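Local structure of putative HAD family hydrolase (Streptomyces avermitilis, 3MMZ) at residues V16-G21 with V108-N113; P124-S129 with G136-V141; A5-E10 with S156-P161; I100-V105 with F118-W123; M58-T63 with R74-P79. The protein belongs to the KdsC-like HAD phosphatases and forms the C-terminal domain of a longer protein thought to make CMP-N-acylneuraminate from N-acylneuraminate and CTP. One frame throughout, in Å; residues are numbered along the deposited sequence.

Contact 1 of 5, residues V16-G21 with V108-N113; sequences VLDFDG and VGNDVN. With CA (calcium ion), chain M.
Val108, Asn110 and Asp18 bury the most surface where strands 14-17 and 105-109 run side by side and deliver their C-terminal ends to a calcium ion. The parallel pairing rests on two backbone bonds, Val108 N to Val16 O at 3.0 Å and Asp18 N to Val108 O at 3.0 Å. Beside it, Val108 CG2 meets Leu17 CD2 at 3.4 Å, tighter than usual for two methyl groups, with the two side chains pointing the same way; Ile151 of helix 150-159 packs on both. Beyond the strands the chemistry turns polar. Asp18 OD2 binds the calcium at 2.4 Å, whereas its OD1 stays 3.3 Å from the metal, so the carboxylate is monodentate. Asn110 CG sits between its backbone N and carbonyl carbon (chi1 79°), which swings OD1 to 2.3 Å from the calcium. The carboxylate and amide planes are only 9° apart. Asp20 O and three waters complete six ligands; water 1 donates to Asp18 OD1, and water 2 accepts from Asn110 ND2. Thr22 OG1 hydrogen-bonds Asp18 OD2 from the second shell. The 3.0 Å approach of Asp18 OD2 to Asn110 OD1 is thus explained by the shared cation. The sequence fits the HAD-type DxDx(T/V) motif, so calcium probably occupies the site meant for the magnesium cofactor.

Contact 2 of 5, residues P124-S129 with G136-V141; sequences PVAVAS and GAARAV. With CA (calcium ion), chain F.
Pro124 O is gripped by two successive backbone N-H groups. Arg139 N reaches it at 2.8 Å, tilted 30° from the carbonyl plane, and Ala140 N adds a weak bond at 3.4 Å. Two residues on, Ala126 N donates to Ala140 O at 3.0 Å, and the parallel register of Val125 with Ala140 and Ala126 with Val141 follows. Small side chains let the helix end come close: Ala138 CB, just past helix 132-137, rests 3.6 Å from Ala126 CB. Arg139 lays its CB against Pro124 CD at 3.9 Å, then runs outward as an extended chain, CG anti to the backbone N (chi1 -174°). Its guanidinium ends on Gly122 O, by a hydrogen bond from NH1, and on Trp123, by a cation-pi contact. The same turn offers Gly136 O and Ala138 O to a second calcium, at 2.4 Å and 2.3 Å. Three waters and the matching Gly136 and Ala138 carbonyls of a neighbouring subunit complete its shell, so this ion is an intersubunit link made largely of backbone oxygens. The arrangement is a beta-alpha-beta crossover: strand 123-126, helix 132-137 and strand 140-141, the outermost of the parallel sheet within this chain.

Contact 3 of 5, residues A5-E10 with S156-P161; sequences ALPTAE and SWILGP
The loop ahead of strand 14-17 lies across the last turn of helix 150-159, joining the N-terminal end of the chain to its final helix through Leu6, Pro7 and Ala9 on one side and Trp157 and Ile158 on the other. Leu6 CD1 stands over the five-membered ring of Trp157, 3.7 Å from its centroid and 12° off the ring normal, a CH-pi contact. Trp157 CG is anti to its carbonyl carbon (chi1 -64°), which turns the indole toward the loop, where the two side chains cross at about a right angle. Pro7 CD comes obliquely to the six-membered ring, 3.7 Å from Trp157 CE3. Its ring also covers Ile158, whose CD1 lies 3.6 Å from Pro7 CB, while the other branch, CG2, reaches Ala9 CB at 4.0 Å. No direct hydrogen bond joins the segments; instead water 7 donates to both Pro7 O and Trp157 O, each at 2.7 Å, and bridges two carbonyl oxygens that have no proton to share. Ala9 N is buried here without a partner in the model. Without the Trp157 indole, as with an alanine here, Leu6 CD1 would probably lose the ring face beneath it and a gap would open beside Pro7 CD. Leu6 also packs on Val133 of one neighbouring subunit and Pro161 of another. The helix ends just beyond, where Gly160, with positive phi, sends its N back to Ser156 O at 2.8 Å. What results is a hydrophobic seam between a terminal loop and a helix end on the flank of the HAD domain.

Contact 4 of 5, residues I100-V105 with F118-W123; sequences IAPERV and FALVGW
Pro102 O and Gly122 N make the shortest bond between the segments, at 2.8 Å. The same oxygen also accepts from Val105 N within its own turn, at 3.1 Å, and the two donors arrive from opposite faces of the carbonyl plane. Next along, Trp123 N donates to Val105 O at 3.0 Å, beginning the pairing of strands 105-109 and 123-126. Between these bonds the backbones close up: Gly122 CA lies 3.4 Å from Glu103 O with a C-H...O angle of 173°. A side chain at Gly122 would point at that oxygen and clash with it, so the approach depends on glycine. Apolar contacts flank the polar row. Val121 CG1, anti to its carbonyl carbon (chi1 -56°), is carried to within 3.9 Å of Val105 CG1, the two valines crossing at about a right angle, and Pro102 CB meets Leu120 CD1 at 4.2 Å. Trp123 holds its indole edge toward the loop, where water 8 lies in the ring plane, accepts from NE1 at 2.9 Å and donates weakly to Glu103 O. Further out, Ile12 touches Trp123 and Lys92 touches Leu120. Leu91 of helix 87-98 backs Val121, and Arg104 is tied to Asp13 by a salt bridge. Here the turn leaving helix 115-120 is set against the turn entering strand 105-109, the point where a beta-alpha-beta unit of the Rossmann-like HAD sheet returns to its neighbouring parallel strand.

Contact 5 of 5, residues M58-T63 with R74-P79; sequences MLILST and RKLKIP
Ile78 holds CG1 between its backbone N and carbonyl carbon (chi1 62°) and extends onward (chi2 174°), so that its two branches fall on two residues of strand 57-62. CG2 presses on Met58 CB at 3.5 Å, at the base of this selenomethionine, whose chain then bends away. CD1 meets Ile60 CD1 at 3.6 Å, and the two isoleucines cross at about a right angle. Leu76 CD1, from the last turn of helix 68-76, reaches the same Ile60 CD1 at 4.2 Å. With a glycine in place of Ile78, Met58 CB would probably lose its neighbour, Ile60 CD1 would keep the more distant Leu76 CD1, and a gap would open between them. The sole hydrogen bond across the segments runs from Ile60 N to Pro79 O at 3.0 Å, almost straight at 177°. Leu59 CD1 lies near the same oxygen, at 3.6 Å. A Schellman motif at Lys77, with positive phi, ends the helix and turns the chain back toward the strand. Ile48 of helix 42-53 touches both Met58 and Leu76. Apolar branches thus supply most of the meeting surface, while the bond from Ile60 N leads into the pairing that Ile60 and Ser62 continue with Leu81.

How the contacts relate
Contacts 1, 2 and 5 are buried and all reach the six-stranded parallel sheet. Backbone bonds from Leu17 to Leu59 and Leu61 connect contact 5 to contact 1, and others from Gly109 to Val125 and Val127 connect contact 1 to contact 2. Contact 5 is chiefly apolar, whereas contacts 1 and 2 each end in a calcium site, one within the chain, held by two side chains, one backbone oxygen and waters, the other shared between subunits. Contacts 3 and 4 are partly buried and differ in kind: 5-10 with 156-161 relies on side chains and a water, 100-105 with 118-123 on backbone bonds. Trp123 of contact 4 packs against Pro7, and Trp157 of contact 3 against Val125 and Ala140.

Contact 1 of 5, residues V16-G21 with V108-N113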
# COMPACT_ATOMS: atom_id res chain seq x y z
N VAL D 16 -15.80 17.55 20.61
CA VAL D 16 -14.56 18.25 20.94
C VAL D 16 -13.40 17.58 20.22
O VAL D 16 -13.24 16.36 20.29
CB VAL D 16 -14.32 18.29 22.47
CG1 VAL D 16 -13.06 19.10 22.78
CG2 VAL D 16 -15.53 18.91 23.19
N LEU D 17 -12.61 18.38 19.52
CA LEU D 17 -11.54 17.85 18.67
C LEU D 17 -10.15 18.29 19.12
O LEU D 17 -9.89 19.48 19.31
CB LEU D 17 -11.75 18.27 17.20
CG LEU D 17 -13.12 18.00 16.57
CD1 LEU D 17 -13.24 18.71 15.23
CD2 LEU D 17 -13.38 16.51 16.39
N ASP D 18 -9.26 17.32 19.30
CA ASP D 18 -7.83 17.57 19.32
C ASP D 18 -7.41 18.08 17.92
O ASP D 18 -8.15 17.91 16.95
CB ASP D 18 -7.09 16.30 19.70
CG ASP D 18 -5.59 16.43 19.58
OD1 ASP D 18 -5.01 17.36 20.18
OD2 ASP D 18 -4.99 15.62 18.85
N PHE D 19 -6.25 18.72 17.81
CA PHE D 19 -5.81 19.27 16.52
C PHE D 19 -4.68 18.48 15.86
O PHE D 19 -4.95 17.68 14.96
CB PHE D 19 -5.46 20.76 16.62
CG PHE D 19 -5.11 21.39 15.30
CD1 PHE D 19 -6.10 21.64 14.34
CD2 PHE D 19 -3.80 21.74 15.01
CE1 PHE D 19 -5.79 22.23 13.12
CE2 PHE D 19 -3.47 22.34 13.80
CZ PHE D 19 -4.46 22.57 12.85
N ASP D 20 -3.43 18.69 16.28
CA ASP D 20 -2.31 17.96 15.66
C ASP D 20 -2.47 16.45 15.82
O ASP D 20 -2.67 15.96 16.93
CB ASP D 20 -0.96 18.40 16.22
CG ASP D 20 -0.64 19.85 15.89
OD1 ASP D 20 -0.06 20.12 14.81
OD2 ASP D 20 -0.95 20.73 16.72
N GLY D 21 -2.42 15.72 14.71
CA GLY D 21 -2.46 14.27 14.75
C GLY D 21 -3.88 13.73 14.65
O GLY D 21 -4.08 12.53 14.42
N VAL D 108 -12.33 13.54 20.25
CA VAL D 108 -11.45 12.84 19.30
C VAL D 108 -9.99 13.18 19.56
O VAL D 108 -9.63 14.36 19.61
CB VAL D 108 -11.75 13.23 17.83
CG1 VAL D 108 -11.13 12.22 16.85
CG2 VAL D 108 -13.23 13.32 17.61
N GLY D 109 -9.15 12.15 19.71
CA GLY D 109 -7.72 12.37 19.93
C GLY D 109 -6.85 11.30 19.32
O GLY D 109 -7.35 10.39 18.65
N ASN D 110 -5.54 11.42 19.52
CA ASN D 110 -4.56 10.55 18.87
C ASN D 110 -3.36 10.15 19.73
O ASN D 110 -2.61 9.27 19.34
CB ASN D 110 -4.01 11.21 17.60
CG ASN D 110 -2.96 12.25 17.91
OD1 ASN D 110 -3.25 13.25 18.58
ND2 ASN D 110 -1.73 12.02 17.47
N ASP D 111 -3.14 10.81 20.87
CA ASP D 111 -1.89 10.56 21.61
C ASP D 111 -2.08 10.43 23.12
O ASP D 111 -3.16 10.70 23.63
CB ASP D 111 -0.80 11.60 21.27
CG ASP D 111 0.61 10.99 21.20
OD1 ASP D 111 0.97 10.11 22.02
OD2 ASP D 111 1.39 11.40 20.32
N VAL D 112 -1.04 10.00 23.83
CA VAL D 112 -1.16 9.71 25.26
C VAL D 112 -1.62 10.91 26.11
O VAL D 112 -2.28 10.73 27.15
CB VAL D 112 0.12 9.07 25.84
CG1 VAL D 112 0.42 7.77 25.11
CG2 VAL D 112 1.31 10.03 25.77
N ASN D 113 -1.32 12.12 25.65
CA ASN D 113 -1.81 13.30 26.36
C ASN D 113 -3.33 13.51 26.21
O ASN D 113 -3.88 14.40 26.85
CB ASN D 113 -1.00 14.58 26.07
CG ASN D 113 -1.15 15.08 24.63
OD1 ASN D 113 -2.08 14.73 23.92
ND2 ASN D 113 -0.21 15.92 24.22
CA CA M . -2.58 15.41 19.17
O HOH W 1 -1.85 17.61 19.75
O HOH W 2 -0.43 14.81 18.45
O HOH W 3 -2.89 14.80 21.41

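Contact 2 of 5, residues P124-S129 with G136-V141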
# COMPACT_ATOMS: atom_id res chain seq x y z
N PRO D 124 -15.09 8.74 23.92
CA PRO D 124 -13.75 9.01 23.41
C PRO D 124 -13.55 8.26 22.10
O PRO D 124 -13.93 7.09 22.01
CB PRO D 124 -12.83 8.43 24.49
CG PRO D 124 -13.66 7.41 25.21
CD PRO D 124 -15.06 7.91 25.15
N VAL D 125 -12.97 8.94 21.11
CA VAL D 125 -12.76 8.36 19.78
C VAL D 125 -11.30 8.56 19.37
O VAL D 125 -10.73 9.67 19.50
CB VAL D 125 -13.71 8.98 18.70
CG1 VAL D 125 -13.47 8.34 17.33
CG2 VAL D 125 -15.20 8.83 19.11
N ALA D 126 -10.67 7.48 18.92
CA ALA D 126 -9.28 7.54 18.48
C ALA D 126 -9.27 7.51 16.97
O ALA D 126 -10.03 6.74 16.36
CB ALA D 126 -8.49 6.34 19.04
N VAL D 127 -8.44 8.35 16.35
CA VAL D 127 -8.17 8.23 14.91
C VAL D 127 -7.37 6.95 14.66
O VAL D 127 -6.72 6.42 15.58
CB VAL D 127 -7.47 9.48 14.32
CG1 VAL D 127 -8.37 10.71 14.49
CG2 VAL D 127 -6.11 9.73 14.98
N ALA D 128 -7.45 6.43 13.43
CA ALA D 128 -6.79 5.18 13.06
C ALA D 128 -5.30 5.19 13.33
O ALA D 128 -4.71 4.16 13.70
CB ALA D 128 -7.06 4.85 11.59
N SER D 129 -4.70 6.37 13.17
CA SER D 129 -3.26 6.56 13.34
C SER D 129 -2.83 6.85 14.79
O SER D 129 -1.66 7.15 15.05
CB SER D 129 -2.78 7.71 12.42
OG SER D 129 -3.61 8.85 12.55
N GLY D 136 -6.75 1.56 21.90
CA GLY D 136 -7.39 0.67 22.88
C GLY D 136 -8.37 1.40 23.80
O GLY D 136 -9.51 0.96 23.99
N ALA D 137 -7.92 2.53 24.35
CA ALA D 137 -8.69 3.31 25.33
C ALA D 137 -9.98 3.90 24.79
O ALA D 137 -10.93 4.13 25.54
CB ALA D 137 -7.81 4.43 25.90
N ALA D 138 -10.02 4.15 23.49
CA ALA D 138 -11.19 4.71 22.83
C ALA D 138 -12.42 3.80 22.91
O ALA D 138 -12.31 2.58 23.05
CB ALA D 138 -10.86 5.03 21.38
N ARG D 139 -13.58 4.43 22.81
CA ARG D 139 -14.84 3.70 22.71
C ARG D 139 -15.13 3.35 21.24
O ARG D 139 -15.83 2.37 20.95
CB ARG D 139 -15.96 4.54 23.32
CG ARG D 139 -17.30 3.86 23.41
CD ARG D 139 -18.27 4.68 24.24
NE ARG D 139 -19.61 4.09 24.27
CZ ARG D 139 -20.61 4.55 25.03
NH1 ARG D 139 -20.45 5.60 25.82
NH2 ARG D 139 -21.79 3.94 24.99
N ALA D 140 -14.59 4.15 20.33
CA ALA D 140 -14.70 3.92 18.90
C ALA D 140 -13.38 4.33 18.23
O ALA D 140 -12.67 5.20 18.76
CB ALA D 140 -15.87 4.71 18.33
N VAL D 141 -13.04 3.70 17.10
CA VAL D 141 -11.78 3.98 16.41
C VAL D 141 -12.10 4.18 14.94
O VAL D 141 -12.82 3.37 14.35
CB VAL D 141 -10.76 2.80 16.57
CG1 VAL D 141 -9.43 3.11 15.88
CG2 VAL D 141 -10.52 2.46 18.06
CA CA F . -11.76 0.37 23.38
O HOH W 4 -13.98 0.20 24.56
O HOH W 5 -11.65 0.45 25.92
O HOH W 6 -10.72 0.41 21.29

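Contact 3 of 5, residues A5-E10 with S156-P161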
# COMPACT_ATOMS: atom_id res chain seq x y z
N ALA D 5 -20.99 -0.26 19.90
CA ALA D 5 -21.84 0.57 19.03
C ALA D 5 -21.18 1.92 18.73
O ALA D 5 -20.55 2.54 19.60
CB ALA D 5 -23.23 0.76 19.62
N LEU D 6 -21.30 2.36 17.48
CA LEU D 6 -20.81 3.67 17.08
C LEU D 6 -21.76 4.75 17.63
O LEU D 6 -22.93 4.47 17.85
CB LEU D 6 -20.70 3.75 15.55
CG LEU D 6 -19.74 2.74 14.88
CD1 LEU D 6 -19.75 2.94 13.38
CD2 LEU D 6 -18.31 2.90 15.45
N PRO D 7 -21.24 5.96 17.88
CA PRO D 7 -22.10 7.04 18.37
C PRO D 7 -23.12 7.45 17.32
O PRO D 7 -22.85 7.35 16.12
CB PRO D 7 -21.11 8.19 18.61
CG PRO D 7 -19.99 7.91 17.64
CD PRO D 7 -19.86 6.42 17.63
N THR D 8 -24.30 7.87 17.77
CA THR D 8 -25.31 8.43 16.88
C THR D 8 -25.67 9.82 17.40
O THR D 8 -25.28 10.18 18.51
CB THR D 8 -26.61 7.59 16.86
OG1 THR D 8 -27.30 7.76 18.11
CG2 THR D 8 -26.32 6.11 16.62
N ALA D 9 -26.44 10.57 16.61
CA ALA D 9 -26.90 11.90 17.00
C ALA D 9 -27.60 11.97 18.36
O ALA D 9 -27.51 13.00 19.04
CB ALA D 9 -27.79 12.50 15.91
N GLU D 10 -28.27 10.89 18.76
CA GLU D 10 -29.01 10.86 20.04
C GLU D 10 -28.11 10.73 21.26
O GLU D 10 -28.50 11.08 22.37
CB GLU D 10 -30.05 9.74 20.05
CG GLU D 10 -31.32 10.03 19.26
CD GLU D 10 -31.07 10.10 17.76
OE1 GLU D 10 -30.35 9.22 17.22
OE2 GLU D 10 -31.58 11.04 17.12
N SER D 156 -20.03 11.01 9.49
CA SER D 156 -20.91 10.05 8.80
C SER D 156 -21.53 9.04 9.75
O SER D 156 -22.64 8.57 9.51
CB SER D 156 -20.22 9.34 7.62
OG SER D 156 -19.34 8.32 8.05
N TRP D 157 -20.83 8.71 10.84
CA TRP D 157 -21.43 7.89 11.91
C TRP D 157 -22.64 8.61 12.50
O TRP D 157 -23.69 8.01 12.71
CB TRP D 157 -20.43 7.63 13.04
CG TRP D 157 -19.22 6.84 12.67
CD1 TRP D 157 -19.03 6.08 11.54
CD2 TRP D 157 -18.05 6.68 13.47
NE1 TRP D 157 -17.79 5.48 11.58
CE2 TRP D 157 -17.16 5.84 12.75
CE3 TRP D 157 -17.64 7.19 14.71
CZ2 TRP D 157 -15.90 5.48 13.25
CZ3 TRP D 157 -16.38 6.84 15.20
CH2 TRP D 157 -15.53 5.99 14.47
N ILE D 158 -22.47 9.89 12.80
CA ILE D 158 -23.49 10.68 13.48
C ILE D 158 -24.64 11.04 12.53
O ILE D 158 -25.81 10.96 12.90
CB ILE D 158 -22.88 11.98 14.11
CG1 ILE D 158 -21.68 11.65 15.03
CG2 ILE D 158 -23.94 12.81 14.84
CD1 ILE D 158 -22.00 10.68 16.15
N LEU D 159 -24.30 11.43 11.30
CA LEU D 159 -25.30 12.02 10.39
C LEU D 159 -25.71 11.13 9.21
O LEU D 159 -26.66 11.45 8.49
CB LEU D 159 -24.80 13.37 9.86
CG LEU D 159 -24.47 14.42 10.93
CD1 LEU D 159 -23.73 15.60 10.29
CD2 LEU D 159 -25.72 14.87 11.69
N GLY D 160 -25.01 10.02 9.04
CA GLY D 160 -25.26 9.14 7.90
C GLY D 160 -24.40 9.49 6.70
O GLY D 160 -23.70 10.51 6.69
N PRO D 161 -24.46 8.64 5.66
CA PRO D 161 -23.58 8.76 4.50
C PRO D 161 -23.72 10.08 3.73
O PRO D 161 -22.75 10.51 3.11
CB PRO D 161 -23.99 7.56 3.62
CG PRO D 161 -24.62 6.59 4.56
CD PRO D 161 -25.32 7.45 5.58
O HOH W 7 -23.70 5.71 14.19

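Contact 4 of 5, residues I100-V105 with F118-W123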
# COMPACT_ATOMS: atom_id res chain seq x y z
N ILE D 100 -23.40 20.90 29.63
CA ILE D 100 -23.35 19.63 28.90
C ILE D 100 -22.75 18.53 29.76
O ILE D 100 -21.65 18.68 30.30
CB ILE D 100 -22.56 19.76 27.58
CG1 ILE D 100 -23.17 20.85 26.69
CG2 ILE D 100 -22.50 18.41 26.83
CD1 ILE D 100 -22.31 21.26 25.50
N ALA D 101 -23.48 17.43 29.88
CA ALA D 101 -23.05 16.26 30.62
C ALA D 101 -21.89 15.58 29.88
O ALA D 101 -22.03 15.24 28.70
CB ALA D 101 -24.21 15.30 30.81
N PRO D 102 -20.74 15.38 30.57
CA PRO D 102 -19.55 14.77 29.95
C PRO D 102 -19.85 13.42 29.30
O PRO D 102 -19.18 13.03 28.34
CB PRO D 102 -18.59 14.59 31.13
CG PRO D 102 -19.05 15.55 32.16
CD PRO D 102 -20.54 15.62 32.01
N GLU D 103 -20.86 12.72 29.83
CA GLU D 103 -21.30 11.44 29.27
C GLU D 103 -21.86 11.57 27.84
O GLU D 103 -21.97 10.57 27.12
CB GLU D 103 -22.29 10.73 30.20
CG GLU D 103 -23.44 11.59 30.71
CD GLU D 103 -23.20 12.19 32.10
OE1 GLU D 103 -22.06 12.61 32.42
OE2 GLU D 103 -24.18 12.23 32.88
N ARG D 104 -22.19 12.80 27.44
CA ARG D 104 -22.76 13.06 26.11
C ARG D 104 -21.80 13.90 25.27
O ARG D 104 -22.21 14.59 24.34
CB ARG D 104 -24.16 13.69 26.23
CG ARG D 104 -25.19 12.77 26.91
CD ARG D 104 -26.58 13.40 27.01
NE ARG D 104 -27.03 13.93 25.73
CZ ARG D 104 -27.64 13.22 24.78
NH1 ARG D 104 -27.89 11.93 24.95
NH2 ARG D 104 -27.98 13.81 23.64
N VAL D 105 -20.51 13.83 25.60
CA VAL D 105 -19.48 14.50 24.84
C VAL D 105 -18.67 13.47 24.04
O VAL D 105 -18.27 12.41 24.56
CB VAL D 105 -18.55 15.35 25.74
CG1 VAL D 105 -17.39 15.96 24.94
CG2 VAL D 105 -19.35 16.47 26.43
N PHE D 118 -10.07 11.40 27.46
CA PHE D 118 -10.78 10.15 27.16
C PHE D 118 -11.53 9.67 28.42
O PHE D 118 -12.70 9.32 28.33
CB PHE D 118 -9.80 9.06 26.69
CG PHE D 118 -9.55 9.03 25.20
CD1 PHE D 118 -9.69 10.16 24.41
CD2 PHE D 118 -9.15 7.83 24.59
CE1 PHE D 118 -9.47 10.10 23.02
CE2 PHE D 118 -8.90 7.76 23.22
CZ PHE D 118 -9.07 8.89 22.43
N ALA D 119 -10.85 9.67 29.56
CA ALA D 119 -11.44 9.23 30.84
C ALA D 119 -12.61 10.11 31.30
O ALA D 119 -13.53 9.63 31.97
CB ALA D 119 -10.37 9.15 31.95
N LEU D 120 -12.55 11.39 30.96
CA LEU D 120 -13.57 12.37 31.32
C LEU D 120 -14.90 12.19 30.57
O LEU D 120 -15.97 12.40 31.14
CB LEU D 120 -13.05 13.79 31.05
CG LEU D 120 -13.28 15.02 31.93
CD1 LEU D 120 -14.65 15.10 32.60
CD2 LEU D 120 -12.18 15.10 32.97
N VAL D 121 -14.84 11.80 29.30
CA VAL D 121 -16.01 11.91 28.42
C VAL D 121 -16.68 10.57 28.13
O VAL D 121 -16.08 9.51 28.31
CB VAL D 121 -15.69 12.62 27.09
CG1 VAL D 121 -15.11 14.01 27.36
CG2 VAL D 121 -14.72 11.78 26.22
N GLY D 122 -17.94 10.64 27.70
CA GLY D 122 -18.72 9.45 27.39
C GLY D 122 -18.26 8.73 26.13
O GLY D 122 -18.25 7.51 26.08
N TRP D 123 -17.85 9.51 25.14
CA TRP D 123 -17.55 8.96 23.82
C TRP D 123 -16.15 9.34 23.33
O TRP D 123 -16.01 10.17 22.42
CB TRP D 123 -18.63 9.39 22.82
CG TRP D 123 -19.96 8.70 23.04
CD1 TRP D 123 -20.98 9.11 23.85
CD2 TRP D 123 -20.38 7.47 22.45
NE1 TRP D 123 -22.02 8.21 23.80
CE2 TRP D 123 -21.68 7.19 22.94
CE3 TRP D 123 -19.79 6.56 21.54
CZ2 TRP D 123 -22.40 6.06 22.56
CZ3 TRP D 123 -20.51 5.43 21.17
CH2 TRP D 123 -21.80 5.19 21.68
O HOH W 8 -24.36 9.03 25.22

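Contact 5 of 5, residues M58-T63 with R74-P79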
# COMPACT_ATOMS: atom_id res chain seq x y z
N MSE D 58 -19.60 22.58 19.31
CA MSE D 58 -18.28 22.22 18.79
C MSE D 58 -17.16 22.91 19.56
O MSE D 58 -17.38 23.96 20.17
CB MSE D 58 -18.14 22.62 17.31
CG MSE D 58 -19.35 22.32 16.44
SE MSE D 58 -19.60 20.41 16.13
CE MSE D 58 -17.90 19.93 15.31
N LEU D 59 -15.97 22.32 19.51
CA LEU D 59 -14.80 22.88 20.17
C LEU D 59 -13.53 22.21 19.69
O LEU D 59 -13.48 20.99 19.59
CB LEU D 59 -14.90 22.72 21.69
CG LEU D 59 -13.78 23.35 22.53
CD1 LEU D 59 -13.81 24.86 22.47
CD2 LEU D 59 -13.82 22.86 23.97
N ILE D 60 -12.51 23.02 19.41
CA ILE D 60 -11.16 22.52 19.22
C ILE D 60 -10.35 22.81 20.48
O ILE D 60 -10.30 23.96 20.94
CB ILE D 60 -10.48 23.14 17.99
CG1 ILE D 60 -11.19 22.66 16.72
CG2 ILE D 60 -9.01 22.80 17.96
CD1 ILE D 60 -10.79 23.39 15.46
N LEU D 61 -9.73 21.76 21.02
CA LEU D 61 -8.97 21.83 22.25
C LEU D 61 -7.52 21.45 21.98
O LEU D 61 -7.25 20.39 21.42
CB LEU D 61 -9.59 20.86 23.27
CG LEU D 61 -9.04 20.78 24.69
CD1 LEU D 61 -9.28 22.09 25.43
CD2 LEU D 61 -9.72 19.64 25.43
N SER D 62 -6.58 22.31 22.37
CA SER D 62 -5.15 22.03 22.17
C SER D 62 -4.23 22.59 23.26
O SER D 62 -4.54 23.61 23.88
CB SER D 62 -4.69 22.50 20.78
OG SER D 62 -3.41 21.98 20.46
N THR D 63 -3.11 21.90 23.49
CA THR D 63 -2.13 22.26 24.52
C THR D 63 -1.19 23.39 24.06
O THR D 63 -0.72 24.17 24.89
CB THR D 63 -1.27 21.02 24.93
OG1 THR D 63 -2.12 19.90 25.18
CG2 THR D 63 -0.44 21.30 26.18
N ARG D 74 -11.04 29.42 13.11
CA ARG D 74 -11.66 30.61 12.52
C ARG D 74 -12.38 30.27 11.21
O ARG D 74 -13.55 30.61 11.02
CB ARG D 74 -10.60 31.70 12.28
CG ARG D 74 -11.14 33.13 12.25
CD ARG D 74 -10.03 34.16 12.53
NE ARG D 74 -8.99 34.19 11.49
CZ ARG D 74 -7.72 33.82 11.66
NH1 ARG D 74 -6.87 33.88 10.65
NH2 ARG D 74 -7.30 33.38 12.85
N LYS D 75 -11.67 29.58 10.31
CA LYS D 75 -12.23 29.16 9.03
C LYS D 75 -13.43 28.23 9.22
O LYS D 75 -14.41 28.32 8.48
CB LYS D 75 -11.13 28.57 8.13
CG LYS D 75 -11.33 27.13 7.65
CD LYS D 75 -12.33 26.99 6.50
CE LYS D 75 -11.71 27.25 5.15
NZ LYS D 75 -12.67 26.86 4.10
N LEU D 76 -13.36 27.35 10.22
CA LEU D 76 -14.45 26.41 10.51
C LEU D 76 -15.61 27.05 11.30
O LEU D 76 -16.65 26.41 11.49
CB LEU D 76 -13.90 25.20 11.28
CG LEU D 76 -12.89 24.29 10.58
CD1 LEU D 76 -12.38 23.24 11.56
CD2 LEU D 76 -13.49 23.64 9.34
N LYS D 77 -15.42 28.28 11.77
CA LYS D 77 -16.43 28.97 12.61
C LYS D 77 -16.75 28.22 13.91
O LYS D 77 -17.92 28.15 14.33
CB LYS D 77 -17.73 29.25 11.82
CG LYS D 77 -17.59 30.07 10.56
CD LYS D 77 -18.93 30.11 9.83
CE LYS D 77 -19.02 31.26 8.84
NZ LYS D 77 -18.48 30.88 7.50
N ILE D 78 -15.73 27.65 14.54
CA ILE D 78 -15.90 26.96 15.82
C ILE D 78 -14.89 27.47 16.86
O ILE D 78 -13.78 27.86 16.50
CB ILE D 78 -15.86 25.40 15.70
CG1 ILE D 78 -14.51 24.91 15.18
CG2 ILE D 78 -17.03 24.87 14.85
CD1 ILE D 78 -14.38 23.38 15.19
N PRO D 79 -15.29 27.47 18.15
CA PRO D 79 -14.40 28.03 19.17
C PRO D 79 -13.15 27.18 19.40
O PRO D 79 -13.14 25.98 19.13
CB PRO D 79 -15.26 28.06 20.44
CG PRO D 79 -16.66 27.82 19.99
CD PRO D 79 -16.57 27.04 18.72